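Local coordinates for protein diacylglycerol lipase (PDB 5XK2) that probably hydrolyses the ester bonds of mono- and diacylglycerols, as a class 3 lipase of the alpha/beta-hydrolase fold, captured here in a closed conformation, at residues F120-I132 with A157-Y171. Numbering follows the deposited sequence.
Sequences FWTAWKVVRDRII and AIASLAAADLRTKNY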
ATOM      1  N   PHE A 120       6.068 -15.476  -5.050  1.00 13.10           N
ATOM      2  CA  PHE A 120       4.901 -16.309  -4.756  1.00 11.28           C
ATOM      3  C   PHE A 120       5.282 -17.786  -4.722  1.00 10.75           C
ATOM      4  O   PHE A 120       4.763 -18.558  -3.896  1.00 13.33           O
ATOM      5  CB  PHE A 120       3.795 -16.087  -5.792  1.00 11.16           C
ATOM      6  CG  PHE A 120       3.248 -14.693  -5.818  1.00 11.57           C
ATOM      7  CD1 PHE A 120       2.861 -14.053  -4.641  1.00 12.40           C
ATOM      8  CD2 PHE A 120       3.101 -14.024  -7.020  1.00 12.54           C
ATOM      9  CE1 PHE A 120       2.348 -12.753  -4.685  1.00 17.05           C
ATOM     10  CE2 PHE A 120       2.592 -12.739  -7.071  1.00 14.14           C
ATOM     11  CZ  PHE A 120       2.223 -12.098  -5.897  1.00 13.12           C
ATOM     12  N   TRP A 121       6.190 -18.189  -5.610  1.00  9.89           N
ATOM     13  CA  TRP A 121       6.612 -19.588  -5.625  1.00 12.42           C
ATOM     14  C   TRP A 121       7.360 -19.901  -4.329  1.00 14.78           C
ATOM     15  O   TRP A 121       7.165 -20.952  -3.733  1.00 14.92           O
ATOM     16  CB  TRP A 121       7.496 -19.899  -6.842  1.00 11.24           C
ATOM     17  CG  TRP A 121       7.925 -21.362  -6.876  1.00 11.89           C
ATOM     18  CD1 TRP A 121       9.182 -21.857  -6.677  1.00 19.13           C
ATOM     19  CD2 TRP A 121       7.080 -22.496  -7.102  1.00 10.86           C
ATOM     20  NE1 TRP A 121       9.170 -23.237  -6.786  1.00 16.58           N
ATOM     21  CE2 TRP A 121       7.891 -23.647  -7.045  1.00 13.22           C
ATOM     22  CE3 TRP A 121       5.713 -22.647  -7.367  1.00 12.59           C
ATOM     23  CZ2 TRP A 121       7.375 -24.931  -7.226  1.00 13.83           C
ATOM     24  CZ3 TRP A 121       5.203 -23.920  -7.549  1.00 13.63           C
ATOM     25  CH2 TRP A 121       6.032 -25.049  -7.481  1.00 14.84           C
ATOM     26  N   THR A 122       8.207 -18.971  -3.902  1.00 12.09           N
ATOM     27  CA  THR A 122       8.936 -19.121  -2.632  1.00 13.26           C
ATOM     28  C   THR A 122       7.976 -19.262  -1.444  1.00 14.28           C
ATOM     29  O   THR A 122       8.167 -20.135  -0.582  1.00 14.53           O
ATOM     30  CB  THR A 122       9.890 -17.935  -2.405  1.00 15.96           C
ATOM     31  OG1 THR A 122      10.871 -17.921  -3.455  1.00 16.81           O
ATOM     32  CG2 THR A 122      10.595 -18.063  -1.047  1.00 19.91           C
ATOM     33  N   ALA A 123       6.931 -18.439  -1.427  1.00 12.93           N
ATOM     34  CA  ALA A 123       5.943 -18.486  -0.355  1.00 12.94           C
ATOM     35  C   ALA A 123       5.303 -19.874  -0.260  1.00 14.42           C
ATOM     36  O   ALA A 123       5.154 -20.424   0.830  1.00 16.19           O
ATOM     37  CB  ALA A 123       4.880 -17.417  -0.565  1.00 13.65           C
ATOM     38  N   TRP A 124       4.923 -20.440  -1.401  1.00 11.19           N
ATOM     39  CA  TRP A 124       4.338 -21.772  -1.428  1.00 10.22           C
ATOM     40  C   TRP A 124       5.344 -22.815  -0.962  1.00 12.85           C
ATOM     41  O   TRP A 124       5.009 -23.699  -0.186  1.00 12.73           O
ATOM     42  CB  TRP A 124       3.849 -22.099  -2.841  1.00 11.65           C
ATOM     43  CG  TRP A 124       3.649 -23.567  -3.156  1.00 12.91           C
ATOM     44  CD1 TRP A 124       4.238 -24.267  -4.175  1.00 12.05           C
ATOM     45  CD2 TRP A 124       2.784 -24.499  -2.484  1.00 10.77           C
ATOM     46  NE1 TRP A 124       3.803 -25.567  -4.174  1.00 11.82           N
ATOM     47  CE2 TRP A 124       2.899 -25.737  -3.157  1.00 11.62           C
ATOM     48  CE3 TRP A 124       1.914 -24.406  -1.384  1.00 12.07           C
ATOM     49  CZ2 TRP A 124       2.189 -26.882  -2.762  1.00 11.06           C
ATOM     50  CZ3 TRP A 124       1.201 -25.532  -1.003  1.00 12.26           C
ATOM     51  CH2 TRP A 124       1.348 -26.756  -1.680  1.00 14.52           C
ATOM     52  N   LYS A 125       6.581 -22.695  -1.438  1.00 13.56           N
ATOM     53  CA  LYS A 125       7.611 -23.686  -1.087  1.00 13.17           C
ATOM     54  C   LYS A 125       7.879 -23.757   0.419  1.00 14.75           C
ATOM     55  O   LYS A 125       8.188 -24.826   0.934  1.00 16.35           O
ATOM     56  CB  LYS A 125       8.919 -23.391  -1.818  1.00 15.96           C
ATOM     57  CG  LYS A 125       8.903 -23.771  -3.274  1.00 24.32           C
ATOM     58  CD  LYS A 125      10.321 -23.957  -3.774  1.00 35.45           C
ATOM     59  CE  LYS A 125      10.952 -25.190  -3.159  1.00 43.91           C
ATOM     60  NZ  LYS A 125      12.427 -25.194  -3.355  1.00 50.93           N
ATOM     61  N   VAL A 126       7.764 -22.627   1.104  1.00 15.18           N
ATOM     62  CA  VAL A 126       8.014 -22.575   2.548  1.00 18.69           C
ATOM     63  C   VAL A 126       6.969 -23.391   3.315  1.00 21.20           C
ATOM     64  O   VAL A 126       7.279 -23.985   4.345  1.00 17.51           O
ATOM     65  CB  VAL A 126       8.031 -21.105   3.053  1.00 18.80           C
ATOM     66  CG1 VAL A 126       7.953 -21.036   4.578  1.00 29.92           C
ATOM     67  CG2 VAL A 126       9.290 -20.396   2.570  1.00 19.95           C
ATOM     68  N   VAL A 127       5.717 -23.381   2.851  1.00 15.72           N
ATOM     69  CA  VAL A 127       4.677 -24.162   3.527  1.00 13.09           C
ATOM     70  C   VAL A 127       4.241 -25.473   2.857  1.00 15.01           C
ATOM     71  O   VAL A 127       3.406 -26.205   3.401  1.00 14.81           O
ATOM     72  CB  VAL A 127       3.426 -23.284   3.765  1.00 15.11           C
ATOM     73  CG1 VAL A 127       3.738 -22.193   4.783  1.00 19.84           C
ATOM     74  CG2 VAL A 127       2.938 -22.661   2.462  1.00 13.79           C
ATOM     75  N   ARG A 128       4.802 -25.794   1.691  1.00 12.44           N
ATOM     76  CA  ARG A 128       4.340 -26.947   0.917  1.00 13.63           C
ATOM     77  C   ARG A 128       4.411 -28.289   1.654  1.00 13.03           C
ATOM     78  O   ARG A 128       3.470 -29.085   1.615  1.00 14.55           O
ATOM     79  CB  ARG A 128       5.147 -27.043  -0.386  1.00 16.84           C
ATOM     80  CG  ARG A 128       4.977 -28.353  -1.114  1.00 17.09           C
ATOM     81  CD  ARG A 128       5.591 -28.302  -2.525  1.00 18.36           C
ATOM     82  NE  ARG A 128       7.057 -28.208  -2.495  1.00 19.59           N
ATOM     83  CZ  ARG A 128       7.808 -28.124  -3.592  1.00 26.31           C
ATOM     84  NH1 ARG A 128       7.229 -28.113  -4.795  1.00 17.70           N
ATOM     85  NH2 ARG A 128       9.131 -28.060  -3.495  1.00 26.86           N
ATOM     86  N   ASP A 129       5.546 -28.564   2.293  1.00 12.21           N
ATOM     87  CA  ASP A 129       5.740 -29.859   2.943  1.00 14.47           C
ATOM     88  C   ASP A 129       4.725 -30.106   4.067  1.00 14.86           C
ATOM     89  O   ASP A 129       4.153 -31.197   4.161  1.00 17.31           O
ATOM     90  CB  ASP A 129       7.164 -29.956   3.482  1.00 17.29           C
ATOM     91  CG  ASP A 129       8.199 -30.001   2.371  1.00 37.94           C
ATOM     92  OD1 ASP A 129       7.845 -30.400   1.240  1.00 36.66           O
ATOM     93  OD2 ASP A 129       9.367 -29.641   2.631  1.00 53.96           O
ATOM     94  N   ARG A 130       4.506 -29.089   4.892  1.00 16.76           N
ATOM     95  CA  ARG A 130       3.510 -29.135   5.972  1.00 16.63           C
ATOM     96  C   ARG A 130       2.110 -29.369   5.437  1.00 15.12           C
ATOM     97  O   ARG A 130       1.334 -30.140   5.991  1.00 13.71           O
ATOM     98  CB  ARG A 130       3.503 -27.825   6.743  1.00 22.42           C
ATOM     99  CG  ARG A 130       4.362 -27.754   7.940  1.00 32.87           C
ATOM    100  CD  ARG A 130       4.335 -26.307   8.378  1.00 40.19           C
ATOM    101  NE  ARG A 130       5.166 -25.478   7.515  1.00 29.30           N
ATOM    102  CZ  ARG A 130       5.425 -24.203   7.756  1.00 22.70           C
ATOM    103  NH1 ARG A 130       4.877 -23.612   8.811  1.00 20.07           N
ATOM    104  NH2 ARG A 130       6.231 -23.523   6.957  1.00 26.41           N
ATOM    105  N   ILE A 131       1.787 -28.683   4.343  1.00 14.30           N
ATOM    106  CA  ILE A 131       0.446 -28.789   3.775  1.00 11.48           C
ATOM    107  C   ILE A 131       0.202 -30.173   3.162  1.00 14.18           C
ATOM    108  O   ILE A 131      -0.840 -30.786   3.376  1.00 15.41           O
ATOM    109  CB  ILE A 131       0.213 -27.662   2.743  1.00 11.08           C
ATOM    110  CG1 ILE A 131       0.088 -26.323   3.489  1.00 13.23           C
ATOM    111  CG2 ILE A 131      -1.032 -27.952   1.908  1.00 14.48           C
ATOM    112  CD1 ILE A 131       0.094 -25.088   2.591  1.00 13.42           C
ATOM    113  N   ILE A 132       1.179 -30.693   2.426  1.00 12.17           N
ATOM    114  CA  ILE A 132       1.056 -32.021   1.856  1.00 12.26           C
ATOM    115  C   ILE A 132       0.958 -33.082   2.952  1.00 12.59           C
ATOM    116  O   ILE A 132       0.147 -34.009   2.852  1.00 14.31           O
ATOM    117  CB  ILE A 132       2.236 -32.307   0.920  1.00 15.37           C
ATOM    118  CG1 ILE A 132       2.091 -31.445  -0.335  1.00 14.65           C
ATOM    119  CG2 ILE A 132       2.301 -33.797   0.550  1.00 21.00           C
ATOM    120  CD1 ILE A 132       3.268 -31.534  -1.266  1.00 18.70           C
ATOM    121  N   ALA A 157      -2.557 -15.383  -5.458  1.00  9.06           N
ATOM    122  CA  ALA A 157      -1.408 -15.723  -6.297  1.00 10.85           C
ATOM    123  C   ALA A 157      -0.716 -16.980  -5.763  1.00 13.14           C
ATOM    124  O   ALA A 157      -0.391 -17.912  -6.506  1.00  9.88           O
ATOM    125  CB  ALA A 157      -0.443 -14.556  -6.348  1.00 11.50           C
ATOM    126  N   ILE A 158      -0.495 -17.012  -4.458  1.00  9.90           N
ATOM    127  CA  ILE A 158       0.122 -18.193  -3.854  1.00  8.06           C
ATOM    128  C   ILE A 158      -0.761 -19.398  -4.099  1.00 10.87           C
ATOM    129  O   ILE A 158      -0.272 -20.460  -4.491  1.00 11.07           O
ATOM    130  CB  ILE A 158       0.372 -17.978  -2.340  1.00  7.86           C
ATOM    131  CG1 ILE A 158       1.348 -16.809  -2.154  1.00 10.08           C
ATOM    132  CG2 ILE A 158       0.916 -19.261  -1.695  1.00 11.30           C
ATOM    133  CD1 ILE A 158       1.430 -16.280  -0.718  1.00 13.12           C
ATOM    134  N   ALA A 159      -2.071 -19.224  -3.926  1.00  6.96           N
ATOM    135  CA  ALA A 159      -2.995 -20.323  -4.165  1.00  8.00           C
ATOM    136  C   ALA A 159      -2.893 -20.850  -5.590  1.00  8.73           C
ATOM    137  O   ALA A 159      -2.997 -22.057  -5.800  1.00  9.06           O
ATOM    138  CB  ALA A 159      -4.431 -19.886  -3.875  1.00  8.43           C
ATOM    139  N   SER A 160      -2.733 -19.945  -6.560  1.00  9.05           N
ATOM    140  CA  SER A 160      -2.644 -20.337  -7.976  1.00  7.66           C
ATOM    141  C   SER A 160      -1.487 -21.321  -8.210  1.00  8.02           C
ATOM    142  O   SER A 160      -1.658 -22.363  -8.863  1.00  9.58           O
ATOM    143  CB  SER A 160      -2.455 -19.102  -8.871  1.00  9.00           C
ATOM    144  OG  SER A 160      -3.592 -18.259  -8.784  1.00 12.73           O
ATOM    145  N   LEU A 161      -0.321 -20.978  -7.665  1.00  7.81           N
ATOM    146  CA  LEU A 161       0.852 -21.830  -7.847  1.00  8.76           C
ATOM    147  C   LEU A 161       0.748 -23.103  -7.003  1.00  8.65           C
ATOM    148  O   LEU A 161       1.173 -24.165  -7.437  1.00  9.34           O
ATOM    149  CB  LEU A 161       2.126 -21.068  -7.507  1.00 10.23           C
ATOM    150  CG  LEU A 161       2.447 -19.897  -8.437  1.00 10.51           C
ATOM    151  CD1 LEU A 161       3.645 -19.131  -7.888  1.00 10.30           C
ATOM    152  CD2 LEU A 161       2.739 -20.386  -9.874  1.00  9.77           C
ATOM    153  N   ALA A 162       0.192 -23.000  -5.797  1.00  9.48           N
ATOM    154  CA  ALA A 162      -0.022 -24.189  -4.970  1.00  8.59           C
ATOM    155  C   ALA A 162      -0.937 -25.190  -5.670  1.00 11.98           C
ATOM    156  O   ALA A 162      -0.650 -26.383  -5.698  1.00 10.44           O
ATOM    157  CB  ALA A 162      -0.612 -23.805  -3.602  1.00  9.45           C
ATOM    158  N   ALA A 163      -2.053 -24.712  -6.218  1.00  9.58           N
ATOM    159  CA  ALA A 163      -2.964 -25.603  -6.923  1.00  9.54           C
ATOM    160  C   ALA A 163      -2.256 -26.293  -8.096  1.00  8.62           C
ATOM    161  O   ALA A 163      -2.417 -27.491  -8.301  1.00 10.12           O
ATOM    162  CB  ALA A 163      -4.207 -24.823  -7.434  1.00 10.49           C
ATOM    163  N   ALA A 164      -1.498 -25.519  -8.861  1.00  8.88           N
ATOM    164  CA  ALA A 164      -0.777 -26.046 -10.024  1.00  8.54           C
ATOM    165  C   ALA A 164       0.131 -27.201  -9.601  1.00 11.05           C
ATOM    166  O   ALA A 164       0.128 -28.282 -10.197  1.00 10.79           O
ATOM    167  CB  ALA A 164       0.037 -24.957 -10.678  1.00  9.38           C
ATOM    168  N   ASP A 165       0.896 -26.954  -8.548  1.00  9.31           N
ATOM    169  CA  ASP A 165       1.867 -27.939  -8.047  1.00  8.45           C
ATOM    170  C   ASP A 165       1.149 -29.167  -7.483  1.00 11.73           C
ATOM    171  O   ASP A 165       1.481 -30.315  -7.832  1.00 10.30           O
ATOM    172  CB  ASP A 165       2.757 -27.262  -6.995  1.00  9.04           C
ATOM    173  CG  ASP A 165       3.971 -28.089  -6.601  1.00 17.22           C
ATOM    174  OD1 ASP A 165       4.389 -28.986  -7.362  1.00 17.19           O
ATOM    175  OD2 ASP A 165       4.527 -27.809  -5.518  1.00 15.18           O
ATOM    176  N   LEU A 166       0.164 -28.940  -6.612  1.00  9.45           N
ATOM    177  CA  LEU A 166      -0.583 -30.041  -6.036  1.00  8.90           C
ATOM    178  C   LEU A 166      -1.181 -30.957  -7.098  1.00 11.41           C
ATOM    179  O   LEU A 166      -1.160 -32.176  -6.952  1.00 12.21           O
ATOM    180  CB  LEU A 166      -1.682 -29.508  -5.100  1.00  8.50           C
ATOM    181  CG  LEU A 166      -1.124 -28.932  -3.800  1.00 10.42           C
ATOM    182  CD1 LEU A 166      -2.252 -28.244  -3.011  1.00 11.43           C
ATOM    183  CD2 LEU A 166      -0.483 -30.025  -2.915  1.00 11.43           C
ATOM    184  N   ARG A 167      -1.702 -30.385  -8.184  1.00  9.56           N
ATOM    185  CA  ARG A 167      -2.276 -31.204  -9.234  1.00  8.07           C
ATOM    186  C   ARG A 167      -1.242 -32.105  -9.892  1.00 10.02           C
ATOM    187  O   ARG A 167      -1.569 -33.229 -10.248  1.00 11.85           O
ATOM    188  CB  ARG A 167      -2.934 -30.326 -10.307  1.00  7.60           C
ATOM    189  CG  ARG A 167      -4.212 -29.651  -9.822  1.00  8.77           C
ATOM    190  CD  ARG A 167      -4.458 -28.443 -10.731  1.00  7.79           C
ATOM    191  NE  ARG A 167      -5.623 -27.686 -10.286  1.00  8.98           N
ATOM    192  CZ  ARG A 167      -5.941 -26.494 -10.773  1.00  8.88           C
ATOM    193  NH1 ARG A 167      -5.141 -25.907 -11.657  1.00 10.43           N
ATOM    194  NH2 ARG A 167      -7.033 -25.878 -10.341  1.00  9.22           N
ATOM    195  N   THR A 168      -0.011 -31.624 -10.033  1.00  9.41           N
ATOM    196  CA  THR A 168       1.034 -32.471 -10.634  1.00 10.51           C
ATOM    197  C   THR A 168       1.391 -33.624  -9.694  1.00 13.12           C
ATOM    198  O   THR A 168       2.040 -34.585 -10.093  1.00 11.71           O
ATOM    199  CB  THR A 168       2.318 -31.687 -10.989  1.00  9.73           C
ATOM    200  OG1 THR A 168       3.024 -31.256  -9.809  1.00 11.87           O
ATOM    201  CG2 THR A 168       2.001 -30.480 -11.873  1.00 11.55           C
ATOM    202  N   LYS A 169       1.005 -33.482  -8.430  1.00 12.53           N
ATOM    203  CA  LYS A 169       1.213 -34.502  -7.404  1.00 13.84           C
ATOM    204  C   LYS A 169      -0.021 -35.380  -7.163  1.00 14.98           C
ATOM    205  O   LYS A 169      -0.102 -36.075  -6.149  1.00 18.97           O
ATOM    206  CB  LYS A 169       1.690 -33.834  -6.116  1.00 13.57           C
ATOM    207  CG  LYS A 169       3.043 -33.141  -6.249  1.00 15.01           C
ATOM    208  CD  LYS A 169       3.379 -32.388  -4.959  1.00 19.03           C
ATOM    209  CE  LYS A 169       4.621 -31.522  -5.075  1.00 25.79           C
ATOM    210  NZ  LYS A 169       5.605 -32.003  -6.071  1.00 38.80           N
ATOM    211  N   ASN A 170      -1.003 -35.267  -8.052  1.00 11.56           N
ATOM    212  CA  ASN A 170      -2.252 -36.051  -8.081  1.00 14.29           C
ATOM    213  C   ASN A 170      -3.363 -35.549  -7.168  1.00 17.61           C
ATOM    214  O   ASN A 170      -4.411 -36.196  -7.085  1.00 22.14           O
ATOM    215  CB  ASN A 170      -2.043 -37.550  -7.757  1.00 16.47           C
ATOM    216  CG  ASN A 170      -0.938 -38.187  -8.570  1.00 18.28           C
ATOM    217  OD1 ASN A 170      -0.103 -38.897  -8.023  1.00 21.12           O
ATOM    218  ND2 ASN A 170      -0.929 -37.947  -9.877  1.00 20.58           N
ATOM    219  N   TYR A 171      -3.151 -34.440  -6.455  1.00 13.63           N
ATOM    220  CA  TYR A 171      -4.238 -33.885  -5.647  1.00 12.22           C
ATOM    221  C   TYR A 171      -5.165 -33.119  -6.582  1.00 14.74           C
ATOM    222  O   TYR A 171      -4.698 -32.263  -7.327  1.00 19.21           O
ATOM    223  CB  TYR A 171      -3.696 -32.954  -4.540  1.00 13.32           C
ATOM    224  CG  TYR A 171      -2.726 -33.620  -3.598  1.00 14.15           C
ATOM    225  CD1 TYR A 171      -3.174 -34.303  -2.455  1.00 16.80           C
ATOM    226  CD2 TYR A 171      -1.355 -33.587  -3.846  1.00 15.38           C
ATOM    227  CE1 TYR A 171      -2.268 -34.932  -1.597  1.00 16.23           C
ATOM    228  CE2 TYR A 171      -0.455 -34.215  -3.005  1.00 18.48           C
ATOM    229  CZ  TYR A 171      -0.914 -34.886  -1.881  1.00 22.14           C
ATOM    230  OH  TYR A 171       0.005 -35.507  -1.067  1.00 18.83           O
TER
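Trp124 and Asp165 illustrate how one buried carboxylate can tie an aromatic helix face to its neighbour. The indole reaches across with CG anti to the backbone N (chi1 160°), which slides its six-membered ring over Ala162, whose CB makes a CH-pi contact 3.6 Å from the ring centroid; Arg128 CB covers the opposite face. Held flat in this way, the indole directs NE1 within its own plane to Asp165 OD2 at 2.7 Å, on the anti lone pair, with the ring and carboxylate planes almost perpendicular. Arg128 bends at chi3 (68°) and brings NH1 to within 2.8 Å of Asp165 OD2, from the syn side and tilted out of the carboxylate plane. Two donors thus grip OD2, Lys169 NZ pairs with OD1, and the two cations probably favour an ionised Asp165.

Packing is tightest where the helices converge, with Phe120 CA and Ile158 CA 5.2 Å apart. There Ala157 CB sits squarely over the Phe120 ring, 3.4 Å from its centroid, Ile158 CD1 meets Ala123 CB, and Leu161 CD1 fits against Phe120 CB while Leu161 CB lies at the edge of the Trp121 ring. Towards the other end the contact becomes looser and partly solvent-exposed: Ile132 CD1 lies 3.8 Å from Lys169 CD, and Ile132 CG2 approaches Tyr171, whose hydroxyl is hydrogen-bonded to Asp136 OD1.

The axes of 120-132 and 157-168 cross at -62°, and Phe88 of strand 83-89 touches Trp124, Ile158 and Ala162 alike. Such helix pairing against the central sheet belongs to the alpha/beta-hydrolase fold, with helix 154-168 following the probable nucleophile elbow at Ser153.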